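PDB 4KFU: genome packaging NTPase B204 from Sulfolobus turreted icosahedral virus 2, which is a P-loop ATPase of the FtsK-HerA superfamily that probably couples NTP hydrolysis to the packaging of viral DNA into the capsid. Local coordinates for residues A[100-105]-A[133-138]. Numbering follows the deposited sequence.
Sequences LIIDEA and LILSTQ
Ile102 and Leu135 lie side by side, pointing the same way, on one face of the parallel strands 98-102 and 131-137, at the centre of the sheet. Leu135 CD2 packs against the flank of its neighbour, 3.7 Å from Ile102 CB and almost as close to CG1 and CD1; it gets there because CG stands beside the backbone N (chi1 -59°), which swings the branch across to the other strand. Leu133 repeats the arrangement two residues earlier, its CD2 3.9 Å from Leu100 CB, and helix 78-95 covers Leu100 and Ile102. On the other face Ile101 and Ile134 meet more loosely, CG1 to CD1 at 4.2 Å, beneath helix 17-31. Backbone bonds tie the pair together, the straightest running from Ile102 N to Ile134 O at 171°.

Beyond Ile102 the chain turns, yet Ala105 N reaches Ser136 O at 2.8 Å and sets its methyl over Leu135 CB. This polar end faces the nucleotide: Gln138, partly exposed and without a contact across the strands, belongs to the AMPPCP pocket and binds Lys17 through OE1. A chi1 of 166° turns the Ser136 hydroxyl from its own backbone N toward the neighbouring strand, where OG donates to Asp103 OD1 at 2.9 Å from above the carboxylate plane, while Glu104 N takes the anti lone pair of that oxygen. Asp103 OD2 is held by Tyr50 and by Ser18 of the Walker A loop. Strand 98-102 running into Asp103-Glu104 beside that loop is consistent with a Walker B motif, whose aspartate Ser136 would help to orient; magnesium about 4 Å from its side chain fits a second-shell role.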
loop_
_atom_site.group_PDB
_atom_site.type_symbol
_atom_site.label_atom_id
_atom_site.label_comp_id
_atom_site.label_asym_id
_atom_site.label_seq_id
_atom_site.Cartn_x
_atom_site.Cartn_y
_atom_site.Cartn_z
ATOM N N LEU A 100 3.469 -7.246 -0.666
ATOM C CA LEU A 100 4.233 -6.222 -1.369
ATOM C C LEU A 100 3.763 -4.838 -0.896
ATOM O O LEU A 100 2.620 -4.447 -1.147
ATOM C CB LEU A 100 4.040 -6.355 -2.883
ATOM C CG LEU A 100 4.770 -5.328 -3.751
ATOM C CD1 LEU A 100 6.290 -5.307 -3.436
ATOM C CD2 LEU A 100 4.517 -5.557 -5.261
ATOM N N ILE A 101 4.647 -4.114 -0.211
ATOM C CA ILE A 101 4.347 -2.792 0.327
ATOM C C ILE A 101 4.910 -1.682 -0.546
ATOM O O ILE A 101 6.119 -1.614 -0.798
ATOM C CB ILE A 101 4.925 -2.626 1.745
ATOM C CG1 ILE A 101 4.508 -3.804 2.632
ATOM C CG2 ILE A 101 4.489 -1.287 2.354
ATOM C CD1 ILE A 101 4.915 -3.656 4.105
ATOM N N ILE A 102 4.024 -0.807 -1.005
ATOM C CA ILE A 102 4.400 0.247 -1.934
ATOM C C ILE A 102 4.043 1.601 -1.364
ATOM O O ILE A 102 2.892 2.041 -1.455
ATOM C CB ILE A 102 3.712 0.075 -3.295
ATOM C CG1 ILE A 102 3.849 -1.374 -3.767
ATOM C CG2 ILE A 102 4.321 1.029 -4.351
ATOM C CD1 ILE A 102 3.514 -1.559 -5.210
ATOM N N ASP A 103 5.022 2.262 -0.754
ATOM C CA ASP A 103 4.791 3.629 -0.284
ATOM C C ASP A 103 4.928 4.560 -1.479
ATOM O O ASP A 103 5.593 4.209 -2.470
ATOM C CB ASP A 103 5.739 4.006 0.853
ATOM C CG ASP A 103 5.023 4.769 1.979
ATOM O OD1 ASP A 103 4.030 5.482 1.680
ATOM O OD2 ASP A 103 5.443 4.653 3.160
ATOM N N GLU A 104 4.261 5.712 -1.422
ATOM C CA GLU A 104 4.196 6.617 -2.574
ATOM C C GLU A 104 3.723 5.874 -3.832
ATOM O O GLU A 104 4.356 5.957 -4.894
ATOM C CB GLU A 104 5.562 7.282 -2.816
ATOM C CG GLU A 104 6.188 7.951 -1.568
ATOM C CD GLU A 104 7.110 7.022 -0.752
ATOM O OE1 GLU A 104 7.642 6.022 -1.306
ATOM O OE2 GLU A 104 7.315 7.294 0.459
ATOM N N ALA A 105 2.612 5.147 -3.714
ATOM C CA ALA A 105 2.154 4.274 -4.794
ATOM C C ALA A 105 1.722 4.985 -6.073
ATOM O O ALA A 105 1.455 4.324 -7.070
ATOM C CB ALA A 105 1.051 3.326 -4.312
ATOM N N LEU A 133 -1.096 -6.711 -1.083
ATOM C CA LEU A 133 -0.573 -5.398 -1.418
ATOM C C LEU A 133 -0.952 -4.419 -0.335
ATOM O O LEU A 133 -2.098 -4.421 0.148
ATOM C CB LEU A 133 -1.187 -4.874 -2.719
ATOM C CG LEU A 133 -0.874 -5.354 -4.122
ATOM C CD1 LEU A 133 -1.643 -4.451 -5.066
ATOM C CD2 LEU A 133 0.621 -5.266 -4.418
ATOM N N ILE A 134 0.008 -3.588 0.051
ATOM C CA ILE A 134 -0.312 -2.378 0.804
ATOM C C ILE A 134 0.105 -1.196 -0.042
ATOM O O ILE A 134 1.279 -1.067 -0.411
ATOM C CB ILE A 134 0.384 -2.328 2.157
ATOM C CG1 ILE A 134 -0.070 -3.515 3.005
ATOM C CG2 ILE A 134 0.006 -1.027 2.877
ATOM C CD1 ILE A 134 0.644 -3.662 4.306
ATOM N N LEU A 135 -0.869 -0.362 -0.403
ATOM C CA LEU A 135 -0.605 0.789 -1.252
ATOM C C LEU A 135 -0.890 2.054 -0.465
ATOM O O LEU A 135 -1.913 2.148 0.224
ATOM C CB LEU A 135 -1.484 0.772 -2.500
ATOM C CG LEU A 135 -1.364 -0.442 -3.426
ATOM C CD1 LEU A 135 -2.303 -0.282 -4.607
ATOM C CD2 LEU A 135 0.082 -0.640 -3.893
ATOM N N SER A 136 -0.001 3.031 -0.583
ATOM C CA SER A 136 -0.117 4.252 0.199
ATOM C C SER A 136 -0.017 5.469 -0.709
ATOM O O SER A 136 0.846 5.516 -1.595
ATOM C CB SER A 136 1.004 4.273 1.246
ATOM O OG SER A 136 1.149 5.548 1.821
ATOM N N THR A 137 -0.877 6.461 -0.486
ATOM C CA THR A 137 -0.812 7.700 -1.262
ATOM C C THR A 137 -1.328 8.879 -0.467
ATOM O O THR A 137 -1.936 8.693 0.592
ATOM C CB THR A 137 -1.601 7.597 -2.576
ATOM O OG1 THR A 137 -1.126 8.600 -3.487
ATOM C CG2 THR A 137 -3.108 7.773 -2.324
ATOM N N GLN A 138 -1.096 10.087 -0.977
ATOM C CA GLN A 138 -1.387 11.306 -0.212
ATOM C C GLN A 138 -2.810 11.828 -0.422
ATOM O O GLN A 138 -3.463 12.218 0.529
ATOM C CB GLN A 138 -0.368 12.404 -0.534
ATOM C CG GLN A 138 1.091 11.918 -0.474
ATOM C CD GLN A 138 1.992 12.778 0.402
ATOM O OE1 GLN A 138 2.575 12.291 1.386
ATOM N NE2 GLN A 138 2.134 14.053 0.038
#